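Local coordinates for lipolytic protein G-D-S-L family (Veillonella parvula DSM 2008, PDB 4RW0) that is probably a lipase- or esterase-like hydrolase of the GDSL (SGNH) family, with a substrate that is not established, at residues A[47-52]-A[92-97]; A[71-76]-A[108-113]. All blocks are in the same frame, centred on the assembly; numbering follows the deposited sequence.

Contact 1: A[47-52]-A[92-97]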
loop_
_atom_site.group_PDB
_atom_site.type_symbol
_atom_site.label_atom_id
_atom_site.label_comp_id
_atom_site.label_asym_id
_atom_site.label_seq_id
_atom_site.Cartn_x
_atom_site.Cartn_y
_atom_site.Cartn_z
ATOM N N SER A 47 -9.737 -6.995 -3.682
ATOM C CA SER A 47 -10.554 -5.999 -2.953
ATOM C C SER A 47 -10.087 -5.891 -1.489
ATOM O O SER A 47 -9.284 -6.707 -1.036
ATOM C CB SER A 47 -12.039 -6.425 -2.952
ATOM O OG SER A 47 -12.181 -7.674 -2.217
ATOM N N VAL A 48 -10.594 -4.888 -0.746
ATOM C CA VAL A 48 -10.152 -4.697 0.627
ATOM C C VAL A 48 -10.609 -5.913 1.469
ATOM O O VAL A 48 -9.825 -6.452 2.200
ATOM C CB VAL A 48 -10.705 -3.431 1.298
ATOM C CG1 VAL A 48 -10.047 -3.302 2.648
ATOM C CG2 VAL A 48 -10.364 -2.215 0.517
ATOM N N GLN A 49 -11.809 -6.431 1.214
ATOM C CA GLN A 49 -12.217 -7.627 1.968
ATOM C C GLN A 49 -11.398 -8.843 1.554
ATOM O O GLN A 49 -11.067 -9.687 2.377
ATOM C CB GLN A 49 -13.711 -7.917 1.755
ATOM C CG GLN A 49 -14.211 -9.122 2.596
ATOM C CD GLN A 49 -14.228 -8.829 4.095
ATOM O OE1 GLN A 49 -14.802 -7.846 4.556
ATOM N NE2 GLN A 49 -13.513 -9.620 4.837
ATOM N N GLY A 50 -11.110 -8.989 0.276
ATOM C CA GLY A 50 -10.172 -10.045 -0.140
ATOM C C GLY A 50 -8.801 -9.983 0.524
ATOM O O GLY A 50 -8.186 -11.001 0.921
HETATM N N MSE A 51 -8.313 -8.781 0.739
HETATM C CA MSE A 51 -7.035 -8.616 1.486
HETATM C C MSE A 51 -7.146 -9.109 2.927
HETATM O O MSE A 51 -6.239 -9.642 3.460
HETATM C CB MSE A 51 -6.567 -7.148 1.474
HETATM C CG MSE A 51 -5.239 -6.950 2.228
HETATM SE SE MSE A 51 -4.514 -5.073 2.129
HETATM C CE MSE A 51 -5.798 -4.270 3.385
ATOM N N ILE A 52 -8.241 -8.797 3.603
ATOM C CA ILE A 52 -8.517 -9.367 4.939
ATOM C C ILE A 52 -8.396 -10.850 4.940
ATOM O O ILE A 52 -7.728 -11.451 5.826
ATOM C CB ILE A 52 -9.887 -8.882 5.484
ATOM C CG1 ILE A 52 -9.785 -7.402 5.780
ATOM C CG2 ILE A 52 -10.272 -9.632 6.773
ATOM C CD1 ILE A 52 -11.078 -6.698 6.092
ATOM N N LEU A 92 -10.761 -1.136 5.668
ATOM C CA LEU A 92 -9.322 -0.994 5.938
ATOM C C LEU A 92 -8.992 -0.955 7.413
ATOM O O LEU A 92 -8.066 -1.605 7.888
ATOM C CB LEU A 92 -8.805 0.269 5.259
ATOM C CG LEU A 92 -8.597 0.095 3.729
ATOM C CD1 LEU A 92 -8.308 1.454 3.102
ATOM C CD2 LEU A 92 -7.422 -0.867 3.447
ATOM N N VAL A 93 -9.789 -0.231 8.200
ATOM C CA VAL A 93 -9.592 -0.276 9.650
ATOM C C VAL A 93 -9.659 -1.684 10.251
ATOM O O VAL A 93 -8.804 -2.058 11.079
ATOM C CB VAL A 93 -10.617 0.655 10.369
ATOM C CG1 VAL A 93 -10.546 0.422 11.842
ATOM C CG2 VAL A 93 -10.344 2.113 10.027
ATOM N N LYS A 94 -10.594 -2.498 9.777
ATOM C CA LYS A 94 -10.677 -3.901 10.173
ATOM C C LYS A 94 -9.408 -4.661 9.843
ATOM O O LYS A 94 -8.821 -5.360 10.661
ATOM C CB LYS A 94 -11.846 -4.548 9.456
ATOM C CG LYS A 94 -13.115 -4.371 10.255
ATOM C CD LYS A 94 -14.413 -4.504 9.442
ATOM C CE LYS A 94 -14.621 -5.835 8.731
ATOM N NZ LYS A 94 -15.958 -5.865 8.062
ATOM N N ALA A 95 -8.904 -4.412 8.657
ATOM C CA ALA A 95 -7.621 -5.005 8.273
ATOM C C ALA A 95 -6.491 -4.569 9.176
ATOM O O ALA A 95 -5.661 -5.413 9.581
ATOM C CB ALA A 95 -7.333 -4.684 6.821
ATOM N N ILE A 96 -6.475 -3.280 9.527
ATOM C CA ILE A 96 -5.423 -2.730 10.340
ATOM C C ILE A 96 -5.469 -3.299 11.748
ATOM O O ILE A 96 -4.430 -3.643 12.335
ATOM C CB ILE A 96 -5.511 -1.177 10.375
ATOM C CG1 ILE A 96 -5.221 -0.542 9.004
ATOM C CG2 ILE A 96 -4.607 -0.595 11.443
ATOM C CD1 ILE A 96 -5.716 0.894 8.860
ATOM N N GLU A 97 -6.677 -3.452 12.276
ATOM C CA GLU A 97 -6.860 -4.058 13.664
ATOM C C GLU A 97 -6.446 -5.506 13.678
ATOM O O GLU A 97 -5.715 -5.944 14.577
ATOM C CB GLU A 97 -8.300 -3.921 14.103
ATOM C CG GLU A 97 -8.700 -2.467 14.295
ATOM C CD GLU A 97 -10.208 -2.252 14.552
ATOM O OE1 GLU A 97 -11.064 -3.156 14.275
ATOM O OE2 GLU A 97 -10.523 -1.131 15.024
#
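Ile-52, Met-51 and Val-48 on helix 48-59 pack against Leu-92 and Ala-95 on helix 85-100, two neighbouring helices on one face of the parallel sheet of this alpha/beta/alpha SGNH hydrolase fold. The short helical segments run almost parallel, 16° apart, with axes 9.4 Å apart at closest approach. The small Ala-95 is consistent with this spacing: its CB contacts two larger side chains, 3.8 Å from Ile-52 CG1 and the same distance from the methyl CE of Met-51, a selenomethionine. The Met-51 chain stays extended through CB and CG and bends only at its last torsion (chi3 74°), which brings CE against both Ala-95 CB and Leu-92 CD2. The same CD2 also meets Val-48 CG1 at 3.7 Å, with the valine and leucine side chains crossing at about a right angle. Leu-92 in turn reaches Leu-131 of helix 120-138, and Val-48 and Met-51 both rest on Cys-74, so the apolar seam continues to the next helix and toward the sheet. The outer margin is looser. There Ile-52 CD1 lies 4.1 Å from Lys-94 CB, against the aliphatic root of a side chain whose remainder runs out along the exposed side. Its amino group ends 4.2 Å from Gln-49 OE1 (Lys-94 NZ to the amide oxygen), too long for a hydrogen bond. At the start of helix 48-59, Ser-47 is the N-cap, its OG accepting from Gly-50 N at 3.0 Å, while Asp-78 accepts from Val-48 N. No hydrogen bond or salt bridge joins the two segments; their association rests on methyl and methylene groups fitting together, with the polar tips left to the solvent margin.

Contact 2: A[71-76]-A[108-113]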
loop_
_atom_site.group_PDB
_atom_site.type_symbol
_atom_site.label_atom_id
_atom_site.label_comp_id
_atom_site.label_asym_id
_atom_site.label_seq_id
_atom_site.Cartn_x
_atom_site.Cartn_y
_atom_site.Cartn_z
ATOM N N PHE A 71 2.904 -4.230 6.199
ATOM C CA PHE A 71 2.438 -3.153 5.352
ATOM C C PHE A 71 1.086 -3.508 4.708
ATOM O O PHE A 71 0.942 -4.612 4.262
ATOM C CB PHE A 71 3.495 -2.903 4.244
ATOM C CG PHE A 71 2.978 -1.982 3.132
ATOM C CD1 PHE A 71 3.091 -0.595 3.267
ATOM C CD2 PHE A 71 2.265 -2.468 2.066
ATOM C CE1 PHE A 71 2.611 0.245 2.315
ATOM C CE2 PHE A 71 1.756 -1.590 1.092
ATOM C CZ PHE A 71 1.916 -0.223 1.255
ATOM N N LEU A 72 0.115 -2.611 4.674
ATOM C CA LEU A 72 -1.174 -2.826 4.072
ATOM C C LEU A 72 -1.520 -1.619 3.176
ATOM O O LEU A 72 -1.381 -0.455 3.554
ATOM C CB LEU A 72 -2.300 -2.811 5.125
ATOM C CG LEU A 72 -2.092 -3.672 6.302
ATOM C CD1 LEU A 72 -3.223 -3.463 7.284
ATOM C CD2 LEU A 72 -2.068 -5.088 5.761
HETATM N N MSE A 73 -2.095 -1.915 2.050
HETATM C CA MSE A 73 -2.643 -0.867 1.187
HETATM C C MSE A 73 -3.630 -1.455 0.222
HETATM O O MSE A 73 -3.294 -2.426 -0.522
HETATM C CB MSE A 73 -1.466 -0.172 0.426
HETATM C CG MSE A 73 -2.051 0.826 -0.517
HETATM SE SE MSE A 73 -0.584 1.870 -1.447
HETATM C CE MSE A 73 0.342 0.460 -2.520
ATOM N N CYS A 74 -4.857 -0.915 0.132
ATOM C CA CYS A 74 -5.844 -1.485 -0.780
ATOM C C CYS A 74 -7.033 -0.528 -0.978
ATOM O O CYS A 74 -7.134 0.486 -0.317
ATOM C CB CYS A 74 -6.335 -2.830 -0.207
ATOM S SG CYS A 74 -6.807 -4.039 -1.455
ATOM N N GLY A 75 -7.920 -0.852 -1.893
ATOM C CA GLY A 75 -9.178 -0.121 -2.031
ATOM C C GLY A 75 -9.466 0.395 -3.384
ATOM O O GLY A 75 -10.628 0.595 -3.747
ATOM N N THR A 76 -8.422 0.562 -4.206
ATOM C CA THR A 76 -8.658 0.941 -5.600
ATOM C C THR A 76 -9.697 0.133 -6.322
ATOM O O THR A 76 -10.566 0.695 -7.027
ATOM C CB THR A 76 -7.320 0.885 -6.404
ATOM O OG1 THR A 76 -6.458 1.874 -5.853
ATOM C CG2 THR A 76 -7.512 1.079 -7.930
ATOM N N GLY A 108 -0.179 2.269 3.651
ATOM C CA GLY A 108 0.122 2.973 2.410
ATOM C C GLY A 108 -1.104 3.667 1.927
ATOM O O GLY A 108 -2.198 3.122 2.025
ATOM N N LEU A 109 -0.970 4.905 1.468
ATOM C CA LEU A 109 -2.103 5.636 0.900
ATOM C C LEU A 109 -2.057 5.398 -0.585
ATOM O O LEU A 109 -1.118 5.825 -1.242
ATOM C CB LEU A 109 -1.997 7.129 1.201
ATOM C CG LEU A 109 -1.766 7.454 2.661
ATOM C CD1 LEU A 109 -1.612 8.966 2.896
ATOM C CD2 LEU A 109 -2.891 6.911 3.525
ATOM N N GLU A 110 -3.108 4.800 -1.127
ATOM C CA GLU A 110 -3.107 4.410 -2.485
ATOM C C GLU A 110 -3.154 5.652 -3.423
ATOM O O GLU A 110 -3.627 6.709 -3.050
ATOM C CB GLU A 110 -4.230 3.426 -2.785
ATOM C CG GLU A 110 -3.816 2.440 -3.905
ATOM C CD GLU A 110 -4.516 1.052 -3.861
ATOM O OE1 GLU A 110 -5.593 0.940 -3.229
ATOM O OE2 GLU A 110 -3.968 0.097 -4.484
ATOM N N THR A 111 -2.662 5.447 -4.610
ATOM C CA THR A 111 -2.448 6.457 -5.611
ATOM C C THR A 111 -3.699 6.806 -6.370
ATOM O O THR A 111 -4.742 6.177 -6.262
ATOM C CB THR A 111 -1.331 5.953 -6.557
ATOM O OG1 THR A 111 -1.583 4.591 -6.922
ATOM C CG2 THR A 111 -0.001 5.991 -5.852
ATOM N N GLN A 112 -3.616 7.868 -7.152
ATOM C CA GLN A 112 -4.799 8.435 -7.773
ATOM C C GLN A 112 -5.446 7.599 -8.849
ATOM O O GLN A 112 -4.805 6.799 -9.518
ATOM C CB GLN A 112 -4.450 9.824 -8.341
ATOM C CG GLN A 112 -3.686 9.767 -9.663
ATOM C CD GLN A 112 -2.789 11.001 -9.845
ATOM O OE1 GLN A 112 -1.929 11.295 -9.014
ATOM N NE2 GLN A 112 -2.958 11.689 -10.960
ATOM N N ILE A 113 -6.731 7.821 -9.035
ATOM C CA ILE A 113 -7.470 7.250 -10.148
ATOM C C ILE A 113 -7.411 8.315 -11.271
ATOM O O ILE A 113 -8.214 9.277 -11.303
ATOM C CB ILE A 113 -8.907 6.840 -9.719
ATOM C CG1 ILE A 113 -8.791 5.719 -8.651
ATOM C CG2 ILE A 113 -9.677 6.320 -10.945
ATOM C CD1 ILE A 113 -10.064 5.062 -8.298
HETATM O O HOH W 1 -4.791 1.744 1.719
HETATM O O HOH W 2 -5.022 3.601 -7.160
#
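Glu-110 reaches from the loop after strand 104-108 to Gly-75 and Thr-76, which open the GTND sequence motif (block III) of SGNH hydrolases. Earlier in both segments, strands 69-73 and 104-108 pair in parallel through Gly-108 N, which donates to Leu-72 O at 3.0 Å. Gly-108 has to be small: Phe-71 CE1 lies 3.7 Å from its CA, and a side chain would run into that ring and Met-73 SE. Water 1 extends the link where the strands part, accepting from Cys-74 N and donating to Gly-108 O. Along Glu-110, CB lies 4.1 Å from Met-73 CG. The chain then runs extended (chi2 153°), which carries the carboxylate to the N-terminal end of helix 76-80. CG passes 3.3 Å from Thr-76 OG1. CD lies close to that same hydroxyl, and the two side chains cross at about a right angle. OE1 accepts from Thr-76 N at 3.0 Å, met from above the carboxylate plane, 46° out of it. OE2 comes near OD2 of Asp-11, a residue of the GDS motif. An alanine at Glu-110 would remove the carboxylate, and is likely to leave Thr-76 N without its acceptor and the start of helix 76-80 less firmly fixed to this loop. A second tie is made by water 2, which lies 2.6 Å from Thr-76 OG1 and donates to Thr-111 O at 2.7 Å.

How the contacts relate
Contacts 1 and 2 lie with centres about 12 Å apart, and their segments alternate along the chain: 47-52, 71-76, 92-97, 108-113. Helix 48-59 leads into strand 69-73, and helix 85-100 then connects that strand to its parallel neighbour 104-108 in a beta-alpha-beta crossover. Contact 1 joins helices covering one face of the sheet, while contact 2 lies deeper, where the two strands give way to loops at their C-terminal ends. They touch directly: Val-48 CG2 lies 3.5 Å from Gly-75 CA, and Leu-92 CD1 packs on Cys-74 O. The helix pair thus backs the block III loop, which in this family contributes to the active site.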